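Local coordinates for protein 4-hydroxybutyrate coenzyme A transferase (Shewanella oneidensis, PDB 2OAS) that binds coenzyme A and probably transfers it between carboxylic acids such as 4-hydroxybutyrate and acetate, at residues I111-P121 and A143-M154; G28-A39 and L50-L61. All blocks are in the same frame, centred on the assembly; numbering follows the deposited sequence.

Contact 1: residues I111-P121 and A143-M154; sequences IDTAIIQVSPP and AGKIIAHINPQM
Gln-117 and His-149 lie side by side on one face of two neighbouring parallel strands, 113-118 and 145-150, their amide and ring planes 30° apart. With CG anti to the backbone N (chi1 -172°) and the chain extended beyond it, Gln-117 runs along the ring, its CG 3.4 Å from CD2 of His-149. Its OE1 accepts a nearly straight bond of 2.8 Å from ND2 of Asn-151, the two amides almost coplanar, while its NE2 bonds to Ala-29 O. The side chain of selenomethionine Met-154 crosses Gln-117 obliquely and sets its methyl CE 3.6 Å from the glutamine CD. With an alanine for Gln-117, Asn-151 ND2 and Ala-29 O would probably each lose a partner, and a gap would open beside the ring and the Met-154 methyl. On the opposite face Ile-116 splits its contacts: CG1 meets CB of Ala-148 at 3.8 Å and CD1 reaches CG2 of Ile-146 at 3.6 Å. Backbone bonds run the length of the pair, from Gly-144 N on Ile-111 O to Asn-151 N on Val-118 O. In this Rossmann-like domain the strands share one apolar face and a mixed one, polar at its ends; Asn-151 OD1 closes an Asx turn with Gln-153 N, and ND2 ties that turn to Gln-117.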
loop_
_atom_site.group_PDB
_atom_site.type_symbol
_atom_site.label_atom_id
_atom_site.label_comp_id
_atom_site.label_asym_id
_atom_site.label_seq_id
_atom_site.Cartn_x
_atom_site.Cartn_y
_atom_site.Cartn_z
ATOM N N ILE A 111 -22.663 0.432 -14.627
ATOM C CA ILE A 111 -23.330 1.682 -14.307
ATOM C C ILE A 111 -24.399 1.931 -15.362
ATOM O O ILE A 111 -24.085 2.108 -16.536
ATOM C CB ILE A 111 -22.349 2.858 -14.313
ATOM C CG1 ILE A 111 -21.303 2.656 -13.215
ATOM C CG2 ILE A 111 -23.105 4.157 -14.170
ATOM C CD1 ILE A 111 -20.281 3.746 -13.112
ATOM N N ASP A 112 -25.666 1.942 -14.952
ATOM C CA ASP A 112 -26.750 2.165 -15.908
ATOM C C ASP A 112 -26.903 3.634 -16.259
ATOM O O ASP A 112 -27.192 3.979 -17.396
ATOM C CB ASP A 112 -28.074 1.610 -15.375
ATOM C CG ASP A 112 -28.040 0.090 -15.167
ATOM O OD1 ASP A 112 -27.595 -0.636 -16.080
ATOM O OD2 ASP A 112 -28.472 -0.380 -14.080
ATOM N N THR A 113 -26.712 4.504 -15.281
ATOM C CA THR A 113 -26.819 5.929 -15.554
ATOM C C THR A 113 -25.997 6.765 -14.586
ATOM O O THR A 113 -25.910 6.466 -13.391
ATOM C CB THR A 113 -28.306 6.415 -15.533
ATOM O OG1 THR A 113 -28.467 7.422 -14.545
ATOM C CG2 THR A 113 -29.255 5.273 -15.260
ATOM N N ALA A 114 -25.389 7.820 -15.115
ATOM C CA ALA A 114 -24.568 8.724 -14.315
ATOM C C ALA A 114 -25.225 10.091 -14.202
ATOM O O ALA A 114 -25.567 10.708 -15.213
ATOM C CB ALA A 114 -23.198 8.875 -14.942
ATOM N N ILE A 115 -25.401 10.562 -12.973
ATOM C CA ILE A 115 -25.990 11.867 -12.750
ATOM C C ILE A 115 -24.829 12.838 -12.606
ATOM O O ILE A 115 -23.960 12.658 -11.746
ATOM C CB ILE A 115 -26.802 11.928 -11.438
ATOM C CG1 ILE A 115 -27.695 10.689 -11.298
ATOM C CG2 ILE A 115 -27.618 13.210 -11.420
ATOM C CD1 ILE A 115 -28.666 10.490 -12.434
ATOM N N ILE A 116 -24.807 13.877 -13.430
ATOM C CA ILE A 116 -23.703 14.811 -13.342
ATOM C C ILE A 116 -24.109 16.269 -13.464
ATOM O O ILE A 116 -25.203 16.582 -13.907
ATOM C CB ILE A 116 -22.648 14.491 -14.418
ATOM C CG1 ILE A 116 -23.237 14.688 -15.810
ATOM C CG2 ILE A 116 -22.217 13.053 -14.299
ATOM C CD1 ILE A 116 -22.248 14.414 -16.916
ATOM N N GLN A 117 -23.213 17.154 -13.050
ATOM C CA GLN A 117 -23.440 18.588 -13.120
ATOM C C GLN A 117 -22.330 19.200 -13.977
ATOM O O GLN A 117 -21.149 19.087 -13.628
ATOM C CB GLN A 117 -23.380 19.200 -11.732
ATOM C CG GLN A 117 -23.788 20.656 -11.726
ATOM C CD GLN A 117 -23.824 21.248 -10.351
ATOM O OE1 GLN A 117 -24.270 22.372 -10.162
ATOM N NE2 GLN A 117 -23.354 20.488 -9.369
ATOM N N VAL A 118 -22.694 19.853 -15.079
ATOM C CA VAL A 118 -21.691 20.463 -15.962
ATOM C C VAL A 118 -21.922 21.925 -16.299
ATOM O O VAL A 118 -22.998 22.484 -16.066
ATOM C CB VAL A 118 -21.581 19.730 -17.316
ATOM C CG1 VAL A 118 -21.212 18.264 -17.121
ATOM C CG2 VAL A 118 -22.894 19.858 -18.072
ATOM N N SER A 119 -20.900 22.547 -16.870
ATOM C CA SER A 119 -21.013 23.938 -17.281
ATOM C C SER A 119 -21.757 23.907 -18.599
ATOM O O SER A 119 -21.765 22.895 -19.285
ATOM C CB SER A 119 -19.640 24.563 -17.467
ATOM O OG SER A 119 -18.838 23.739 -18.281
ATOM N N PRO A 120 -22.419 25.006 -18.954
ATOM C CA PRO A 120 -23.154 25.027 -20.213
ATOM C C PRO A 120 -22.268 24.714 -21.411
ATOM O O PRO A 120 -21.072 24.989 -21.413
ATOM C CB PRO A 120 -23.726 26.440 -20.251
ATOM C CG PRO A 120 -22.704 27.229 -19.510
ATOM C CD PRO A 120 -22.416 26.341 -18.332
ATOM N N PRO A 121 -22.847 24.107 -22.442
ATOM C CA PRO A 121 -22.084 23.769 -23.642
ATOM C C PRO A 121 -21.574 25.013 -24.356
ATOM O O PRO A 121 -22.226 26.057 -24.330
ATOM C CB PRO A 121 -23.106 23.013 -24.482
ATOM C CG PRO A 121 -24.403 23.691 -24.099
ATOM C CD PRO A 121 -24.264 23.728 -22.595
ATOM N N ALA A 143 -21.155 4.444 -18.480
ATOM C CA ALA A 143 -22.558 4.577 -18.155
ATOM C C ALA A 143 -23.492 4.274 -19.329
ATOM O O ALA A 143 -23.253 4.712 -20.456
ATOM C CB ALA A 143 -22.829 5.967 -17.634
ATOM N N GLY A 144 -24.564 3.530 -19.057
ATOM C CA GLY A 144 -25.530 3.219 -20.095
ATOM C C GLY A 144 -26.127 4.498 -20.675
ATOM O O GLY A 144 -26.271 4.631 -21.891
ATOM N N LYS A 145 -26.486 5.438 -19.801
ATOM C CA LYS A 145 -27.038 6.722 -20.219
ATOM C C LYS A 145 -26.578 7.804 -19.244
ATOM O O LYS A 145 -26.226 7.499 -18.109
ATOM C CB LYS A 145 -28.564 6.679 -20.261
ATOM C CG LYS A 145 -29.245 6.411 -18.926
ATOM C CD LYS A 145 -30.757 6.552 -19.090
ATOM C CE LYS A 145 -31.506 6.240 -17.810
ATOM N NZ LYS A 145 -31.418 4.804 -17.451
ATOM N N ILE A 146 -26.566 9.061 -19.680
ATOM C CA ILE A 146 -26.141 10.144 -18.797
ATOM C C ILE A 146 -27.214 11.222 -18.638
ATOM O O ILE A 146 -27.831 11.637 -19.610
ATOM C CB ILE A 146 -24.839 10.807 -19.309
ATOM C CG1 ILE A 146 -23.695 9.790 -19.290
ATOM C CG2 ILE A 146 -24.472 11.990 -18.436
ATOM C CD1 ILE A 146 -22.467 10.253 -20.034
ATOM N N ILE A 147 -27.444 11.643 -17.397
ATOM C CA ILE A 147 -28.420 12.684 -17.089
ATOM C C ILE A 147 -27.612 13.843 -16.499
ATOM O O ILE A 147 -27.089 13.752 -15.396
ATOM C CB ILE A 147 -29.463 12.168 -16.094
ATOM C CG1 ILE A 147 -30.319 11.100 -16.787
ATOM C CG2 ILE A 147 -30.341 13.318 -15.582
ATOM C CD1 ILE A 147 -31.296 10.408 -15.861
ATOM N N ALA A 148 -27.507 14.922 -17.257
ATOM C CA ALA A 148 -26.723 16.072 -16.867
ATOM C C ALA A 148 -27.515 17.290 -16.445
ATOM O O ALA A 148 -28.575 17.598 -16.984
ATOM C CB ALA A 148 -25.783 16.472 -18.019
ATOM N N HIS A 149 -26.966 18.002 -15.484
ATOM C CA HIS A 149 -27.607 19.190 -15.017
ATOM C C HIS A 149 -26.705 20.327 -15.448
ATOM O O HIS A 149 -25.561 20.416 -15.012
ATOM C CB HIS A 149 -27.763 19.120 -13.495
ATOM C CG HIS A 149 -27.834 20.454 -12.843
ATOM N ND1 HIS A 149 -28.639 21.466 -13.316
ATOM C CD2 HIS A 149 -27.160 20.965 -11.786
ATOM C CE1 HIS A 149 -28.454 22.550 -12.581
ATOM N NE2 HIS A 149 -27.563 22.272 -11.645
ATOM N N ILE A 150 -27.203 21.169 -16.340
ATOM C CA ILE A 150 -26.420 22.293 -16.822
ATOM C C ILE A 150 -26.530 23.477 -15.879
ATOM O O ILE A 150 -27.607 24.057 -15.698
ATOM C CB ILE A 150 -26.864 22.718 -18.216
ATOM C CG1 ILE A 150 -26.682 21.542 -19.181
ATOM C CG2 ILE A 150 -26.069 23.953 -18.647
ATOM C CD1 ILE A 150 -27.136 21.822 -20.591
ATOM N N ASN A 151 -25.399 23.843 -15.289
ATOM C CA ASN A 151 -25.358 24.939 -14.336
ATOM C C ASN A 151 -24.365 25.996 -14.724
ATOM O O ASN A 151 -23.168 25.749 -14.717
ATOM C CB ASN A 151 -24.995 24.399 -12.957
ATOM C CG ASN A 151 -24.937 25.480 -11.908
ATOM O OD1 ASN A 151 -25.267 26.641 -12.168
ATOM N ND2 ASN A 151 -24.527 25.100 -10.705
ATOM N N PRO A 152 -24.850 27.189 -15.078
ATOM C CA PRO A 152 -24.006 28.316 -15.472
ATOM C C PRO A 152 -22.994 28.692 -14.390
ATOM O O PRO A 152 -22.049 29.430 -14.651
ATOM C CB PRO A 152 -25.008 29.433 -15.708
ATOM C CG PRO A 152 -26.183 28.711 -16.248
ATOM C CD PRO A 152 -26.268 27.493 -15.340
ATOM N N GLN A 153 -23.198 28.188 -13.175
ATOM C CA GLN A 153 -22.305 28.486 -12.067
ATOM C C GLN A 153 -21.122 27.523 -12.072
ATOM O O GLN A 153 -20.073 27.815 -11.506
ATOM C CB GLN A 153 -23.058 28.389 -10.737
ATOM C CG GLN A 153 -24.285 29.279 -10.663
ATOM C CD GLN A 153 -23.961 30.746 -10.941
ATOM O OE1 GLN A 153 -24.754 31.462 -11.581
ATOM N NE2 GLN A 153 -22.789 31.207 -10.456
HETATM N N MSE A 154 -21.276 26.376 -12.717
HETATM C CA MSE A 154 -20.178 25.427 -12.755
HETATM C C MSE A 154 -19.045 26.004 -13.592
HETATM O O MSE A 154 -19.225 26.325 -14.770
HETATM C CB MSE A 154 -20.630 24.090 -13.350
HETATM C CG MSE A 154 -19.592 22.977 -13.248
HETATM SE SE MSE A 154 -19.042 22.582 -11.422
HETATM C CE MSE A 154 -20.235 21.128 -10.971
#

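Contact 2: residues G28-A39 and L50-L61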
loop_
_atom_site.group_PDB
_atom_site.type_symbol
_atom_site.label_atom_id
_atom_site.label_comp_id
_atom_site.label_asym_id
_atom_site.label_seq_id
_atom_site.Cartn_x
_atom_site.Cartn_y
_atom_site.Cartn_z
ATOM N N GLY A 28 -17.896 18.734 -4.551
ATOM C CA GLY A 28 -18.568 19.991 -4.818
ATOM C C GLY A 28 -19.471 19.958 -6.033
ATOM O O GLY A 28 -20.266 20.872 -6.236
ATOM N N ALA A 29 -19.370 18.907 -6.835
ATOM C CA ALA A 29 -20.189 18.796 -8.047
ATOM C C ALA A 29 -21.468 17.995 -7.872
ATOM O O ALA A 29 -22.255 17.890 -8.813
ATOM C CB ALA A 29 -19.357 18.193 -9.186
ATOM N N THR A 30 -21.676 17.440 -6.678
ATOM C CA THR A 30 -22.876 16.660 -6.390
ATOM C C THR A 30 -24.084 17.375 -6.992
ATOM O O THR A 30 -24.369 18.511 -6.670
ATOM C CB THR A 30 -23.055 16.475 -4.861
ATOM O OG1 THR A 30 -21.937 15.755 -4.348
ATOM C CG2 THR A 30 -24.329 15.709 -4.542
ATOM N N PRO A 31 -24.788 16.705 -7.907
ATOM C CA PRO A 31 -25.961 17.265 -8.579
ATOM C C PRO A 31 -27.174 17.363 -7.677
ATOM O O PRO A 31 -28.169 16.670 -7.888
ATOM C CB PRO A 31 -26.194 16.294 -9.742
ATOM C CG PRO A 31 -24.869 15.615 -9.935
ATOM C CD PRO A 31 -24.418 15.407 -8.512
ATOM N N LYS A 32 -27.090 18.237 -6.683
ATOM C CA LYS A 32 -28.179 18.441 -5.735
ATOM C C LYS A 32 -29.533 18.677 -6.417
ATOM O O LYS A 32 -30.546 18.095 -6.024
ATOM C CB LYS A 32 -27.850 19.630 -4.826
ATOM C CG LYS A 32 -28.820 19.797 -3.660
ATOM C CD LYS A 32 -28.505 21.032 -2.829
ATOM C CE LYS A 32 -29.502 21.167 -1.697
ATOM N NZ LYS A 32 -30.892 21.138 -2.228
ATOM N N VAL A 33 -29.545 19.534 -7.431
ATOM C CA VAL A 33 -30.772 19.849 -8.147
ATOM C C VAL A 33 -31.434 18.595 -8.690
ATOM O O VAL A 33 -32.653 18.445 -8.630
ATOM C CB VAL A 33 -30.504 20.792 -9.338
ATOM C CG1 VAL A 33 -31.800 21.099 -10.060
ATOM C CG2 VAL A 33 -29.868 22.068 -8.860
ATOM N N LEU A 34 -30.627 17.691 -9.223
ATOM C CA LEU A 34 -31.134 16.449 -9.785
ATOM C C LEU A 34 -31.389 15.422 -8.703
ATOM O O LEU A 34 -32.376 14.706 -8.757
ATOM C CB LEU A 34 -30.134 15.893 -10.801
ATOM C CG LEU A 34 -30.485 15.962 -12.294
ATOM C CD1 LEU A 34 -31.213 17.248 -12.625
ATOM C CD2 LEU A 34 -29.191 15.827 -13.132
ATOM N N LEU A 35 -30.505 15.351 -7.721
ATOM C CA LEU A 35 -30.663 14.377 -6.658
ATOM C C LEU A 35 -31.911 14.668 -5.819
ATOM O O LEU A 35 -32.520 13.747 -5.291
ATOM C CB LEU A 35 -29.390 14.320 -5.786
ATOM C CG LEU A 35 -28.099 13.695 -6.374
ATOM C CD1 LEU A 35 -26.991 13.795 -5.358
ATOM C CD2 LEU A 35 -28.299 12.240 -6.775
ATOM N N ASP A 36 -32.308 15.934 -5.707
ATOM C CA ASP A 36 -33.515 16.250 -4.940
ATOM C C ASP A 36 -34.726 15.779 -5.720
ATOM O O ASP A 36 -35.711 15.347 -5.134
ATOM C CB ASP A 36 -33.636 17.751 -4.648
ATOM C CG ASP A 36 -32.701 18.206 -3.527
ATOM O OD1 ASP A 36 -32.078 17.341 -2.873
ATOM O OD2 ASP A 36 -32.596 19.428 -3.293
ATOM N N ALA A 37 -34.657 15.843 -7.044
ATOM C CA ALA A 37 -35.791 15.389 -7.834
ATOM C C ALA A 37 -35.887 13.861 -7.750
ATOM O O ALA A 37 -36.974 13.291 -7.823
ATOM C CB ALA A 37 -35.640 15.829 -9.279
ATOM N N LEU A 38 -34.744 13.212 -7.586
ATOM C CA LEU A 38 -34.692 11.760 -7.490
ATOM C C LEU A 38 -35.195 11.332 -6.117
ATOM O O LEU A 38 -35.608 10.193 -5.922
ATOM C CB LEU A 38 -33.254 11.274 -7.694
ATOM C CG LEU A 38 -32.962 9.784 -7.596
ATOM C CD1 LEU A 38 -33.749 9.035 -8.664
ATOM C CD2 LEU A 38 -31.477 9.538 -7.745
ATOM N N ALA A 39 -35.158 12.262 -5.169
ATOM C CA ALA A 39 -35.617 11.990 -3.805
ATOM C C ALA A 39 -37.098 11.674 -3.850
ATOM O O ALA A 39 -37.631 11.022 -2.955
ATOM C CB ALA A 39 -35.361 13.202 -2.907
ATOM N N LEU A 50 -27.085 3.399 -5.602
ATOM C CA LEU A 50 -26.390 4.624 -5.961
ATOM C C LEU A 50 -24.945 4.604 -5.494
ATOM O O LEU A 50 -24.667 4.743 -4.297
ATOM C CB LEU A 50 -27.121 5.821 -5.355
ATOM C CG LEU A 50 -26.658 7.232 -5.709
ATOM C CD1 LEU A 50 -27.752 8.199 -5.366
ATOM C CD2 LEU A 50 -25.397 7.592 -4.953
ATOM N N LEU A 51 -24.032 4.435 -6.456
ATOM C CA LEU A 51 -22.589 4.411 -6.197
ATOM C C LEU A 51 -22.135 5.856 -6.037
ATOM O O LEU A 51 -22.641 6.750 -6.718
ATOM C CB LEU A 51 -21.849 3.750 -7.367
ATOM C CG LEU A 51 -21.960 2.231 -7.540
ATOM C CD1 LEU A 51 -21.389 1.786 -8.886
ATOM C CD2 LEU A 51 -21.207 1.570 -6.413
ATOM N N GLN A 52 -21.176 6.090 -5.152
ATOM C CA GLN A 52 -20.720 7.457 -4.911
ATOM C C GLN A 52 -19.429 7.549 -4.106
ATOM O O GLN A 52 -18.870 6.552 -3.646
ATOM C CB GLN A 52 -21.809 8.216 -4.137
ATOM C CG GLN A 52 -21.811 7.893 -2.635
ATOM C CD GLN A 52 -23.144 8.178 -1.933
ATOM O OE1 GLN A 52 -24.148 7.515 -2.197
ATOM N NE2 GLN A 52 -23.147 9.159 -1.037
ATOM N N LEU A 53 -18.977 8.777 -3.939
ATOM C CA LEU A 53 -17.793 9.077 -3.154
ATOM C C LEU A 53 -18.350 10.057 -2.126
ATOM O O LEU A 53 -19.535 9.995 -1.788
ATOM C CB LEU A 53 -16.729 9.743 -4.032
ATOM C CG LEU A 53 -15.657 8.881 -4.728
ATOM C CD1 LEU A 53 -16.203 7.557 -5.208
ATOM C CD2 LEU A 53 -15.091 9.664 -5.888
ATOM N N HIS A 54 -17.514 10.963 -1.640
ATOM C CA HIS A 54 -17.964 11.944 -0.672
ATOM C C HIS A 54 -18.974 12.848 -1.391
ATOM O O HIS A 54 -18.693 13.379 -2.471
ATOM C CB HIS A 54 -16.759 12.750 -0.154
ATOM C CG HIS A 54 -17.089 13.676 0.975
ATOM N ND1 HIS A 54 -17.851 14.813 0.807
ATOM C CD2 HIS A 54 -16.803 13.608 2.297
ATOM C CE1 HIS A 54 -18.026 15.402 1.976
ATOM N NE2 HIS A 54 -17.400 14.690 2.897
ATOM N N THR A 55 -20.159 13.013 -0.813
ATOM C CA THR A 55 -21.175 13.849 -1.442
ATOM C C THR A 55 -21.491 15.082 -0.603
ATOM O O THR A 55 -21.238 15.106 0.600
ATOM C CB THR A 55 -22.467 13.053 -1.685
ATOM O OG1 THR A 55 -23.396 13.884 -2.383
ATOM C CG2 THR A 55 -23.098 12.624 -0.354
ATOM N N GLU A 56 -22.043 16.112 -1.237
ATOM C CA GLU A 56 -22.375 17.343 -0.524
ATOM C C GLU A 56 -23.804 17.787 -0.809
ATOM O O GLU A 56 -24.213 17.844 -1.963
ATOM C CB GLU A 56 -21.417 18.454 -0.943
ATOM C CG GLU A 56 -19.941 18.170 -0.670
ATOM C CD GLU A 56 -19.437 18.812 0.615
ATOM O OE1 GLU A 56 -18.286 18.520 1.016
ATOM O OE2 GLU A 56 -20.186 19.612 1.217
ATOM N N GLY A 57 -24.557 18.102 0.243
ATOM C CA GLY A 57 -25.926 18.554 0.068
ATOM C C GLY A 57 -26.907 17.535 -0.491
ATOM O O GLY A 57 -27.895 17.910 -1.112
ATOM N N ALA A 58 -26.649 16.252 -0.272
ATOM C CA ALA A 58 -27.547 15.212 -0.767
ATOM C C ALA A 58 -28.253 14.490 0.380
ATOM O O ALA A 58 -28.610 13.316 0.254
ATOM C CB ALA A 58 -26.770 14.211 -1.616
ATOM N N GLU A 59 -28.460 15.193 1.494
ATOM C CA GLU A 59 -29.121 14.569 2.638
ATOM C C GLU A 59 -30.583 14.244 2.398
ATOM O O GLU A 59 -31.202 13.554 3.211
ATOM C CB GLU A 59 -28.990 15.418 3.905
ATOM C CG GLU A 59 -29.156 16.901 3.722
ATOM C CD GLU A 59 -27.912 17.541 3.137
ATOM O OE1 GLU A 59 -26.819 17.321 3.696
ATOM O OE2 GLU A 59 -28.028 18.264 2.123
ATOM N N SER A 60 -31.138 14.727 1.289
ATOM C CA SER A 60 -32.535 14.434 0.985
ATOM C C SER A 60 -32.666 12.962 0.561
ATOM O O SER A 60 -33.717 12.347 0.739
ATOM C CB SER A 60 -33.058 15.354 -0.129
ATOM O OG SER A 60 -32.420 15.100 -1.365
ATOM N N LEU A 61 -31.589 12.406 0.014
ATOM C CA LEU A 61 -31.580 11.021 -0.419
ATOM C C LEU A 61 -31.312 10.057 0.730
ATOM O O LEU A 61 -31.265 8.847 0.529
ATOM C CB LEU A 61 -30.533 10.807 -1.502
ATOM C CG LEU A 61 -30.865 11.385 -2.875
ATOM C CD1 LEU A 61 -29.687 11.143 -3.819
ATOM C CD2 LEU A 61 -32.120 10.732 -3.413
#
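Leu-35 and Leu-61 cross at about a right angle where helix 32-39 meets the loop that follows strand 50-52. The methyl CD1 of Leu-61 is the main bump: it presses into the flank of Leu-35, 3.4 Å from CD2 and 3.7 Å from CB. Its other methyl, CD2, enters a shallow hollow on the helix surface bordered by Leu-35 O, CA of Ala-39 and the side chain of Leu-38. Leu-35 in turn spreads its branches, CD1 against CB of Ala-58 at 3.8 Å and CD2 near CD1 of Leu-50 on the strand, and so bridges loop and sheet. Beyond the leucines, Ser-60 lies against CB of Ala-39 and gives its OG proton to OD1 of Asp-36 over 2.7 Å, meeting the anti side of the carboxylate, 30° out of its plane. The other oxygen, OD2, is held on its syn side by NZ of Lys-32 in a salt bridge of 2.6 Å. The Lys-32 chain, straight as far as CE and bent at chi4 (-54°), lies against Gly-57, with CG 3.3 Å from the glycine O; the positive phi of Gly-57 (66°) and the close lysine chain suit a residue with no side chain. Ahead of the helix Thr-30 fits against the loop. Its OG1 accepts from N of Glu-56 at 3.1 Å and from the hydroxyl OG1 of Thr-55, and is also bonded to Met-27 O; with CG2 anti to the backbone N, the methyl fills the bend of the loop between Thr-55 OG1, Glu-56 O and CB of Ala-58. The contact belongs to the beta-alpha-beta unit of strands 21-24 and 48-52 and helix 32-41. Chemically it is a leucine interior flanked by polar clasps: Thr-30 pins the loop to the lead-in of the helix, Ser-60 to Asp-36 within it, and the Asp-36 carboxylate, gripped at both oxygens, probably keeps its charge.

Both contacts belong to the same parallel sheet and lie in series along the chain, their centres about 12 Å apart. Contact 1 is the more buried: it joins two adjacent strands, mainly by backbone bonds, with side chains packed on both faces. Contact 2 sets a covering helix and its lead-in against a loop beyond another strand, is only partly buried, and relies on side-chain methyls, hydroxyls and a charged pair toward its edge. They meet where Ile-115 CG2 packs on Leu-34 CD2 at 3.5 Å and where the segment before the helix reaches Gln-117 and Met-154. Contact 1 lies away from the coenzyme A site, whereas the side chain of His-54, in segment 50-61 though hardly part of its packing, comes within about 7 Å of bound coenzyme A.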